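Local coordinates for protein putative Phosphoglycerate mutase (Plasmodium falciparum, PDB 3EOZ) that probably acts as a protein serine/threonine phosphatase, possibly with phosphoglycerate mutase activity as well, this chain being the histidine phosphatase domain of a longer membrane protein, at residues B[102-107]-B[153-158]; B[129-134]-B[160-165]. All coordinates share one frame; numbering follows the deposited sequence. Where two conformers were deposited one is given.

Contact 1: residues B[102-107]-B[153-158]; sequences LNEGTP and ICHGNV. With PO4 (phosphate ion), chain E.
Glu104 reaches across the ring of His155 from its CB outward. CB sits over one face, 3.8 Å from the ring centroid and 25° off the normal, a CH-pi contact displaced toward the rim. With CG between the backbone N and the carbonyl carbon (chi1 69°), the chain runs on extended: CG only grazes His155 CD2 at 4.2 Å, CD comes 3.7 Å from His155 CD2, and the carboxylate is turned 66° from the ring plane. OE1 ends 3.0 Å from His155 CD2 without bonding to the ring; its partner is Arg79 NH2, in a salt bridge. A phosphate ion, probably from the crystallisation liquor, lies on the opposite face, its position against the ring doubtful. His155 is the N-cap of helix 156-166: Asn157 N donates to His155 ND1 in the ring plane at 2.9 Å, a capping bond that fixes the ring's rotation. Nearer the strand end, one water donates to Leu102 O and accepts from His155 N, and Leu102 CD2 packs against Val158 CG1 at 4.2 Å. Gly156 N, at the helix start, donates to phosphate O1 at 2.9 Å, which in a histidine phosphatase is consistent with a phosphate-binding pocket.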
loop_
_atom_site.group_PDB
_atom_site.type_symbol
_atom_site.label_atom_id
_atom_site.label_comp_id
_atom_site.label_asym_id
_atom_site.label_seq_id
_atom_site.Cartn_x
_atom_site.Cartn_y
_atom_site.Cartn_z
ATOM N N LEU B 102 -4.083 16.255 -20.312
ATOM C CA LEU B 102 -3.200 15.211 -19.785
ATOM C C LEU B 102 -1.799 15.708 -19.398
ATOM O O LEU B 102 -0.976 14.927 -18.920
ATOM C CB LEU B 102 -3.043 14.073 -20.812
ATOM C CG LEU B 102 -4.215 13.124 -21.063
ATOM C CD1 LEU B 102 -3.890 12.210 -22.197
ATOM C CD2 LEU B 102 -4.592 12.302 -19.806
ATOM N N ASN B 103 -1.515 16.990 -19.605
ATOM C CA ASN B 103 -0.213 17.560 -19.234
ATOM C C ASN B 103 0.082 17.430 -17.755
ATOM O O ASN B 103 -0.754 17.769 -16.919
ATOM C CB ASN B 103 -0.144 19.045 -19.579
ATOM C CG ASN B 103 0.034 19.303 -21.066
ATOM O OD1 ASN B 103 0.006 18.384 -21.894
ATOM N ND2 ASN B 103 0.223 20.563 -21.411
ATOM N N GLU B 104 1.291 16.968 -17.448
ATOM C CA GLU B 104 1.792 16.854 -16.076
ATOM C C GLU B 104 1.806 18.165 -15.322
ATOM O O GLU B 104 1.699 18.176 -14.095
ATOM C CB GLU B 104 3.232 16.365 -16.113
ATOM C CG GLU B 104 4.184 17.426 -16.678
ATOM C CD GLU B 104 5.435 16.842 -17.264
ATOM O OE1 GLU B 104 5.332 15.771 -17.914
ATOM O OE2 GLU B 104 6.515 17.465 -17.086
ATOM N N GLY B 105 2.003 19.267 -16.038
ATOM C CA GLY B 105 2.091 20.571 -15.405
ATOM C C GLY B 105 3.271 20.720 -14.449
ATOM O O GLY B 105 4.175 19.874 -14.391
ATOM N N THR B 106 3.222 21.782 -13.659
ATOM C CA THR B 106 4.401 22.301 -13.005
ATOM C C THR B 106 4.501 21.938 -11.519
ATOM O O THR B 106 3.533 22.071 -10.762
ATOM C CB THR B 106 4.429 23.835 -13.180
ATOM O OG1 THR B 106 3.132 24.389 -12.864
ATOM C CG2 THR B 106 4.814 24.186 -14.637
ATOM N N PRO B 107 5.683 21.497 -11.082
ATOM C CA PRO B 107 5.835 21.243 -9.662
ATOM C C PRO B 107 5.926 22.577 -8.924
ATOM O O PRO B 107 6.499 23.532 -9.453
ATOM C CB PRO B 107 7.162 20.492 -9.590
ATOM C CG PRO B 107 7.978 21.069 -10.717
ATOM C CD PRO B 107 6.985 21.546 -11.775
ATOM N N ILE B 153 -2.413 7.479 -22.417
ATOM C CA ILE B 153 -1.016 7.486 -21.991
ATOM C C ILE B 153 -0.819 8.618 -21.005
ATOM O O ILE B 153 -1.276 9.735 -21.240
ATOM C CB ILE B 153 -0.039 7.593 -23.155
ATOM C CG1 ILE B 153 -0.268 6.421 -24.112
ATOM C CG2 ILE B 153 1.402 7.582 -22.646
ATOM C CD1 ILE B 153 0.754 6.349 -25.180
ATOM N N CYS B 154 -0.152 8.312 -19.896
ATOM C CA CYS B 154 -0.177 9.187 -18.718
ATOM C C CYS B 154 1.179 9.366 -18.063
ATOM O O CYS B 154 1.938 8.417 -17.886
ATOM C CB CYS B 154 -1.114 8.600 -17.660
ATOM S SG CYS B 154 -2.855 8.707 -18.033
ATOM N N HIS B 155 1.458 10.600 -17.681
ATOM C CA HIS B 155 2.504 10.884 -16.718
ATOM C C HIS B 155 2.106 10.242 -15.390
ATOM O O HIS B 155 0.908 10.083 -15.087
ATOM C CB HIS B 155 2.656 12.388 -16.547
ATOM C CG HIS B 155 3.865 12.787 -15.762
ATOM N ND1 HIS B 155 3.969 12.605 -14.395
ATOM C CD2 HIS B 155 5.024 13.370 -16.150
ATOM C CE1 HIS B 155 5.137 13.061 -13.978
ATOM N NE2 HIS B 155 5.801 13.522 -15.024
ATOM N N GLY B 156 3.110 9.863 -14.608
ATOM C CA GLY B 156 2.889 9.234 -13.309
ATOM C C GLY B 156 2.044 10.065 -12.368
ATOM O O GLY B 156 1.225 9.504 -11.639
ATOM N N ASN B 157 2.223 11.387 -12.376
ATOM C CA ASN B 157 1.420 12.260 -11.530
ATOM C C ASN B 157 -0.039 12.251 -11.980
ATOM O O ASN B 157 -0.946 12.479 -11.180
ATOM C CB ASN B 157 1.973 13.696 -11.542
ATOM C CG ASN B 157 3.347 13.814 -10.868
ATOM O OD1 ASN B 157 3.777 12.927 -10.138
ATOM N ND2 ASN B 157 4.030 14.922 -11.120
ATOM N N VAL B 158 -0.259 12.000 -13.271
ATOM C CA VAL B 158 -1.608 11.940 -13.795
ATOM C C VAL B 158 -2.255 10.604 -13.413
ATOM O O VAL B 158 -3.345 10.606 -12.830
ATOM C CB VAL B 158 -1.636 12.182 -15.322
ATOM C CG1 VAL B 158 -2.973 11.657 -15.972
ATOM C CG2 VAL B 158 -1.393 13.666 -15.590
HETATM P P PO4 E . 6.670 9.935 -16.176
HETATM O O1 PO4 E . 5.412 9.091 -16.202
HETATM O O2 PO4 E . 7.371 9.688 -14.860
HETATM O O3 PO4 E . 7.567 9.577 -17.345
HETATM O O4 PO4 E . 6.372 11.395 -16.300
HETATM O O HOH W 1 -0.214 12.567 -19.251
#

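Contact 2: residues B[129-134]-B[160-165]; sequences KRINKA and RYFLCR. With PO4 (phosphate ion), chain D.
Ile131 sets both its branches, CG1 and CG2, on one face of the Tyr161 ring, isoleucine and tyrosine running antiparallel along it. CG1 stands 3.8 Å from the Tyr161 ring centroid and 18° off the normal, a CH-pi contact, while CG2 covers the CZ end of the same face. Ile131 CD1 carries on to Phe162, 4.1 Å from its CE1. Ala134 meets Phe162 differently, its CB approaching CZ at 4.0 Å from the ring edge, near the ring plane. These contacts join helices 114-139 and 156-166 of the alpha/beta histidine phosphatase fold, whose local axes come within 10.8 Å and cross at -63°; Phe162 also reaches Leu26 on strand 22-28 of the central sheet. Beside this apolar patch Arg165, its arm fully extended from CG to NE, crosses Asn132 with its guanidinium edge toward OD1, the amide and guanidinium planes 23° apart. NH1 of Arg165 donates to Asn132 OD1 at 2.7 Å, nearly straight; OD1 lies close to the guanidinium plane, whereas NH1 comes in tilted from the carbonyl plane. The same Arg165 NH1 donates to Tyr161 OH at 2.9 Å along a more bent path, tying the ring's hydroxyl to its own helix. Arg165 NE donates, again nearly straight, to O4 of a phosphate ion at 2.7 Å, and that ion is also hydrogen-bonded to Tyr135 OH.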
loop_
_atom_site.group_PDB
_atom_site.type_symbol
_atom_site.label_atom_id
_atom_site.label_comp_id
_atom_site.label_asym_id
_atom_site.label_seq_id
_atom_site.Cartn_x
_atom_site.Cartn_y
_atom_site.Cartn_z
ATOM N N LYS B 129 -8.723 22.480 -12.779
ATOM C CA LYS B 129 -9.807 22.362 -13.752
ATOM C C LYS B 129 -9.413 21.444 -14.928
ATOM O O LYS B 129 -10.243 20.709 -15.448
ATOM C CB LYS B 129 -10.261 23.724 -14.262
ATOM N N ARG B 130 -8.140 21.472 -15.298
ATOM C CA ARG B 130 -7.645 20.691 -16.420
ATOM C C ARG B 130 -7.604 19.204 -16.132
ATOM O O ARG B 130 -8.125 18.412 -16.909
ATOM C CB ARG B 130 -6.243 21.151 -16.825
ATOM C CG ARG B 130 -6.212 22.432 -17.628
ATOM C CD ARG B 130 -4.781 22.785 -17.987
ATOM N NE ARG B 130 -4.460 24.158 -17.589
ATOM C CZ ARG B 130 -4.785 25.261 -18.277
ATOM N NH1 ARG B 130 -4.449 26.460 -17.797
ATOM N NH2 ARG B 130 -5.442 25.192 -19.434
ATOM N N ILE B 131 -6.963 18.834 -15.025
ATOM C CA ILE B 131 -6.873 17.436 -14.630
ATOM C C ILE B 131 -8.270 16.852 -14.300
ATOM O O ILE B 131 -8.577 15.677 -14.651
ATOM C CB ILE B 131 -5.845 17.234 -13.480
ATOM C CG1 ILE B 131 -5.462 15.756 -13.348
ATOM C CG2 ILE B 131 -6.366 17.767 -12.158
ATOM C CD1 ILE B 131 -4.752 15.194 -14.571
ATOM N N ASN B 132 -9.120 17.671 -13.676
ATOM C CA ASN B 132 -10.501 17.282 -13.435
ATOM C C ASN B 132 -11.276 17.018 -14.724
ATOM O O ASN B 132 -12.065 16.083 -14.794
ATOM C CB ASN B 132 -11.266 18.335 -12.644
ATOM C CG ASN B 132 -12.655 17.859 -12.263
ATOM O OD1 ASN B 132 -12.816 17.105 -11.302
ATOM N ND2 ASN B 132 -13.665 18.277 -13.023
ATOM N N LYS B 133 -11.053 17.875 -15.716
ATOM C CA LYS B 133 -11.637 17.738 -17.026
ATOM C C LYS B 133 -11.171 16.438 -17.703
ATOM O O LYS B 133 -11.978 15.743 -18.287
ATOM C CB LYS B 133 -11.295 18.964 -17.882
ATOM C CG LYS B 133 -11.907 18.954 -19.300
ATOM C CD LYS B 133 -13.407 18.685 -19.284
ATOM C CE LYS B 133 -14.058 18.856 -20.665
ATOM N NZ LYS B 133 -13.758 17.734 -21.587
ATOM N N ALA B 134 -9.885 16.121 -17.612
ATOM C CA ALA B 134 -9.374 14.873 -18.162
ATOM C C ALA B 134 -9.964 13.667 -17.435
ATOM O O ALA B 134 -10.318 12.659 -18.065
ATOM C CB ALA B 134 -7.854 14.825 -18.084
ATOM N N ARG B 160 -1.523 8.834 -10.958
ATOM C CA ARG B 160 -1.692 8.896 -9.518
ATOM C C ARG B 160 -2.979 9.589 -9.154
ATOM O O ARG B 160 -3.755 9.063 -8.356
ATOM C CB ARG B 160 -0.517 9.630 -8.873
ATOM C CG ARG B 160 -0.530 9.548 -7.365
ATOM C CD ARG B 160 0.793 9.924 -6.758
ATOM N NE ARG B 160 1.105 11.328 -7.003
ATOM C CZ ARG B 160 2.256 11.778 -7.497
ATOM N NH1 ARG B 160 3.249 10.940 -7.814
ATOM N NH2 ARG B 160 2.418 13.089 -7.669
ATOM N N TYR B 161 -3.202 10.768 -9.725
ATOM C CA TYR B 161 -4.440 11.520 -9.496
ATOM C C TYR B 161 -5.643 10.658 -9.902
ATOM O O TYR B 161 -6.531 10.433 -9.104
ATOM C CB TYR B 161 -4.432 12.847 -10.267
ATOM C CG TYR B 161 -5.725 13.645 -10.173
ATOM C CD1 TYR B 161 -6.804 13.355 -10.988
ATOM C CD2 TYR B 161 -5.849 14.728 -9.286
ATOM C CE1 TYR B 161 -7.987 14.082 -10.909
ATOM C CE2 TYR B 161 -7.028 15.458 -9.196
ATOM C CZ TYR B 161 -8.093 15.131 -10.013
ATOM O OH TYR B 161 -9.271 15.845 -9.938
ATOM N N PHE B 162 -5.650 10.148 -11.129
ATOM C CA PHE B 162 -6.750 9.298 -11.594
ATOM C C PHE B 162 -7.072 8.164 -10.640
ATOM O O PHE B 162 -8.225 7.947 -10.295
ATOM C CB PHE B 162 -6.446 8.694 -12.985
ATOM C CG PHE B 162 -6.484 9.693 -14.133
ATOM C CD1 PHE B 162 -7.012 10.984 -13.978
ATOM C CD2 PHE B 162 -5.992 9.333 -15.377
ATOM C CE1 PHE B 162 -7.046 11.873 -15.041
ATOM C CE2 PHE B 162 -6.028 10.226 -16.451
ATOM C CZ PHE B 162 -6.555 11.493 -16.279
ATOM N N LEU B 163 -6.055 7.428 -10.225
ATOM C CA LEU B 163 -6.289 6.197 -9.468
ATOM C C LEU B 163 -6.591 6.486 -8.012
ATOM O O LEU B 163 -7.448 5.831 -7.418
ATOM C CB LEU B 163 -5.113 5.234 -9.607
ATOM C CG LEU B 163 -4.952 4.615 -11.002
ATOM C CD1 LEU B 163 -3.737 3.693 -11.043
ATOM C CD2 LEU B 163 -6.178 3.843 -11.390
ATOM N N CYS B 164 -5.911 7.469 -7.427
ATOM C CA CYS B 164 -6.269 7.879 -6.059
ATOM C C CYS B 164 -7.749 8.246 -6.011
ATOM O O CYS B 164 -8.487 7.857 -5.089
ATOM C CB CYS B 164 -5.412 9.060 -5.558
ATOM S SG CYS B 164 -3.736 8.591 -5.083
ATOM N N ARG B 165 -8.175 8.979 -7.032
ATOM C CA ARG B 165 -9.546 9.449 -7.112
ATOM C C ARG B 165 -10.523 8.306 -7.476
ATOM O O ARG B 165 -11.494 8.071 -6.760
ATOM C CB ARG B 165 -9.618 10.609 -8.091
ATOM C CG ARG B 165 -10.987 11.152 -8.241
ATOM C CD ARG B 165 -11.013 12.481 -8.986
ATOM N NE ARG B 165 -12.412 12.882 -9.174
ATOM C CZ ARG B 165 -12.807 13.973 -9.811
ATOM N NH1 ARG B 165 -11.915 14.801 -10.340
ATOM N NH2 ARG B 165 -14.100 14.217 -9.942
HETATM P P PO4 D . -15.318 10.510 -8.183
HETATM O O1 PO4 D . -16.008 10.110 -6.895
HETATM O O2 PO4 D . -15.076 9.276 -9.035
HETATM O O3 PO4 D . -16.217 11.463 -8.926
HETATM O O4 PO4 D . -14.048 11.254 -7.833
#

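How the contacts relate
Helix 156-166 serves both contacts: its N-terminal end belongs to contact 1 and its later turns to contact 2, where helix 114-139 crosses it. The centres are about 10 Å apart and the two meet through apolar side chains. Val158 CG2 packs on Ile131 CD1 at 3.8 Å, Cys154 SG on Phe162 CE2 at 3.9 Å, and Leu102 CD2 on Phe162 CZ at 4.1 Å. This shared core runs from the likely phosphate pocket of contact 1 to the helix pair of contact 2. Each contact has a phosphate ion beside it, probably from the crystallisation liquor; the one at Arg165 lies far from the one at Gly156 and occupies a separate site.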